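PDB 4NOF: polymeric immunoglobulin receptor from Mus musculus, which probably binds polymeric IgA and IgM and carries them across mucosal epithelia, its shed extracellular part being the secretory component. Local coordinates for residues V49-S52 with T53-N57. Numbering follows the deposited sequence.
Sequences VIDS and TEKVN
Asp51 and Thr53 meet through a carboxylate that reaches into the turn just ahead of it. With CG set between the backbone N and the carbonyl carbon (chi1 71°), Asp51 swings OD1 over the amides that follow. That one oxygen takes three hydrogen bonds: a short one from Thr53 OG1 at 2.5 Å, arriving on the syn side, one from Thr53 N at 2.9 Å, and a longer one from Lys55 N at 3.3 Å, both amides lying well out of the carboxylate plane. The backbone closes the type I turn from Asp51 to Glu54, with Glu54 N bonded to Asp51 O at 3.0 Å. With an alanine here instead of Asp51, the Thr53 and Lys55 amides would probably lose their shared acceptor and the Thr53 hydroxyl would be held less firmly.

Farther from the turn the returning chain makes a single antiparallel bridge, Ile50 with Val56, between the bonds from Asp51 N to Lys55 O and from Asn57 N to Val49 O, the latter 2.9 Å. Side-chain packing here is thin, Ile50 CG1 standing 4.4 Å from Val56 CB. Asn57 itself turns its amide to Ser59 and Leu48.

The tight network round OD1 has a looser, solvent-facing margin. Exposed Lys55 runs alongside Asp51, but its bent end brings NZ to Thr53 OG1 at 3.2 Å, while a water bridges NZ and Asp51 OD2.

Val49 and Ile50 both face Leu38 in a classic beta bulge against strand 36-41. The return itself, an Asx turn at Asp51 laid over a type I turn, leaves the outermost strand 46-51 of the larger sheet of a V-set immunoglobulin domain.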
ATOM      1  N   VAL A  49       3.412  -0.828   6.794  1.00 15.48           N
ATOM      2  CA  VAL A  49       4.476  -0.487   5.892  1.00 15.82           C
ATOM      3  C   VAL A  49       4.840   0.980   6.068  1.00 14.96           C
ATOM      4  O   VAL A  49       5.980   1.294   6.340  1.00 14.76           O
ATOM      5  CB  VAL A  49       4.056  -0.777   4.430  1.00 16.31           C
ATOM      6  CG1 VAL A  49       5.097  -0.305   3.423  1.00 17.46           C
ATOM      7  CG2 VAL A  49       3.730  -2.277   4.326  1.00 17.59           C
ATOM      8  N   ILE A  50       3.866   1.882   5.893  1.00 15.47           N
ATOM      9  CA  ILE A  50       4.105   3.319   6.081  1.00 15.14           C
ATOM     10  C   ILE A  50       2.780   3.994   6.333  1.00 14.23           C
ATOM     11  O   ILE A  50       1.739   3.560   5.799  1.00 13.93           O
ATOM     12  CB  ILE A  50       4.812   3.925   4.837  1.00 16.29           C
ATOM     13  CG1 ILE A  50       5.222   5.368   5.056  1.00 17.34           C
ATOM     14  CG2 ILE A  50       3.943   3.770   3.576  1.00 16.33           C
ATOM     15  CD1 ILE A  50       6.200   5.865   4.023  1.00 18.44           C
ATOM     16  N   ASP A  51       2.794   5.043   7.151  1.00 14.76           N
ATOM     17  CA  ASP A  51       1.588   5.846   7.331  1.00 15.97           C
ATOM     18  C   ASP A  51       1.866   7.343   7.283  1.00 15.89           C
ATOM     19  O   ASP A  51       2.996   7.772   7.256  1.00 16.40           O
ATOM     20  CB  ASP A  51       0.788   5.422   8.568  1.00 18.30           C
ATOM     21  CG  ASP A  51       1.439   5.771   9.885  1.00 20.37           C
ATOM     22  OD1 ASP A  51       2.195   6.761  10.012  1.00 21.45           O
ATOM     23  OD2 ASP A  51       1.093   5.052  10.865  1.00 23.38           O
ATOM     24  N   SER A  52       0.790   8.112   7.266  1.00 16.06           N
ATOM     25  CA  SER A  52       0.850   9.567   7.066  1.00 17.25           C
ATOM     26  C   SER A  52       1.320  10.304   8.324  1.00 21.05           C
ATOM     27  O   SER A  52       1.445  11.547   8.295  1.00 21.60           O
ATOM     28  CB  SER A  52      -0.522  10.103   6.648  1.00 16.21           C
ATOM     29  OG  SER A  52      -1.537   9.779   7.551  1.00 16.84           O
ATOM     30  N   THR A  53       1.529   9.559   9.425  1.00 20.58           N
ATOM     31  CA  THR A  53       2.183  10.108  10.635  1.00 22.99           C
ATOM     32  C   THR A  53       3.711   9.966  10.576  1.00 24.18           C
ATOM     33  O   THR A  53       4.383  10.293  11.551  1.00 24.33           O
ATOM     34  CB  THR A  53       1.677   9.455  11.948  1.00 24.46           C
ATOM     35  OG1 THR A  53       2.267   8.143  12.099  1.00 27.16           O
ATOM     36  CG2 THR A  53       0.177   9.375  12.016  1.00 27.19           C
ATOM     37  N   GLU A  54       4.227   9.465   9.442  1.00 20.53           N
ATOM     38  CA  GLU A  54       5.629   9.275   9.110  1.00 23.04           C
ATOM     39  C   GLU A  54       6.240   8.036   9.749  1.00 20.75           C
ATOM     40  O   GLU A  54       7.441   7.865   9.639  1.00 21.29           O
ATOM     41  CB  GLU A  54       6.474  10.520   9.408  1.00 28.79           C
ATOM     42  CG  GLU A  54       6.047  11.741   8.598  1.00 34.00           C
ATOM     43  CD  GLU A  54       6.482  11.657   7.140  1.00 43.34           C
ATOM     44  OE1 GLU A  54       7.630  11.215   6.868  1.00 53.56           O
ATOM     45  OE2 GLU A  54       5.688  12.050   6.256  1.00 51.68           O
ATOM     46  N   LYS A  55       5.414   7.173  10.345  1.00 17.32           N
ATOM     47  CA  LYS A  55       5.930   5.881  10.826  1.00 17.35           C
ATOM     48  C   LYS A  55       6.164   4.975   9.639  1.00 17.16           C
ATOM     49  O   LYS A  55       5.342   4.947   8.698  1.00 17.00           O
ATOM     50  CB  LYS A  55       4.957   5.222  11.799  1.00 18.25           C
ATOM     51  CG  LYS A  55       4.817   5.977  13.081  1.00 22.41           C
ATOM     52  CD  LYS A  55       4.084   5.175  14.155  1.00 26.04           C
ATOM     53  CE  LYS A  55       3.850   6.064  15.351  1.00 31.80           C
ATOM     54  NZ  LYS A  55       2.862   7.161  15.068  1.00 34.78           N
ATOM     55  N   VAL A  56       7.264   4.235   9.668  1.00 15.08           N
ATOM     56  CA  VAL A  56       7.643   3.352   8.580  1.00 16.24           C
ATOM     57  C   VAL A  56       8.255   2.072   9.140  1.00 16.99           C
ATOM     58  O   VAL A  56       8.996   2.095  10.122  1.00 16.94           O
ATOM     59  CB  VAL A  56       8.572   4.055   7.567  1.00 18.36           C
ATOM     60  CG1 VAL A  56       9.879   4.471   8.206  1.00 21.00           C
ATOM     61  CG2 VAL A  56       8.864   3.187   6.354  1.00 18.42           C
ATOM     62  N   ASN A  57       7.930   0.969   8.503  1.00 16.33           N
ATOM     63  CA  ASN A  57       8.532  -0.348   8.839  1.00 17.45           C
ATOM     64  C   ASN A  57      10.009  -0.298   8.524  1.00 17.64           C
ATOM     65  O   ASN A  57      10.401   0.112   7.447  1.00 17.70           O
ATOM     66  CB  ASN A  57       7.803  -1.354   7.940  1.00 18.67           C
ATOM     67  CG  ASN A  57       8.211  -2.810   8.157  1.00 20.09           C
ATOM     68  OD1 ASN A  57       9.380  -3.137   8.332  1.00 20.61           O
ATOM     69  ND2 ASN A  57       7.231  -3.698   8.052  1.00 22.11           N
TER
HETATM   70  O   HOH W   1       4.837   9.303   5.533  1.00 30.56           O
HETATM   71  O   HOH W   2       0.704   5.707  13.505  1.00 33.46           O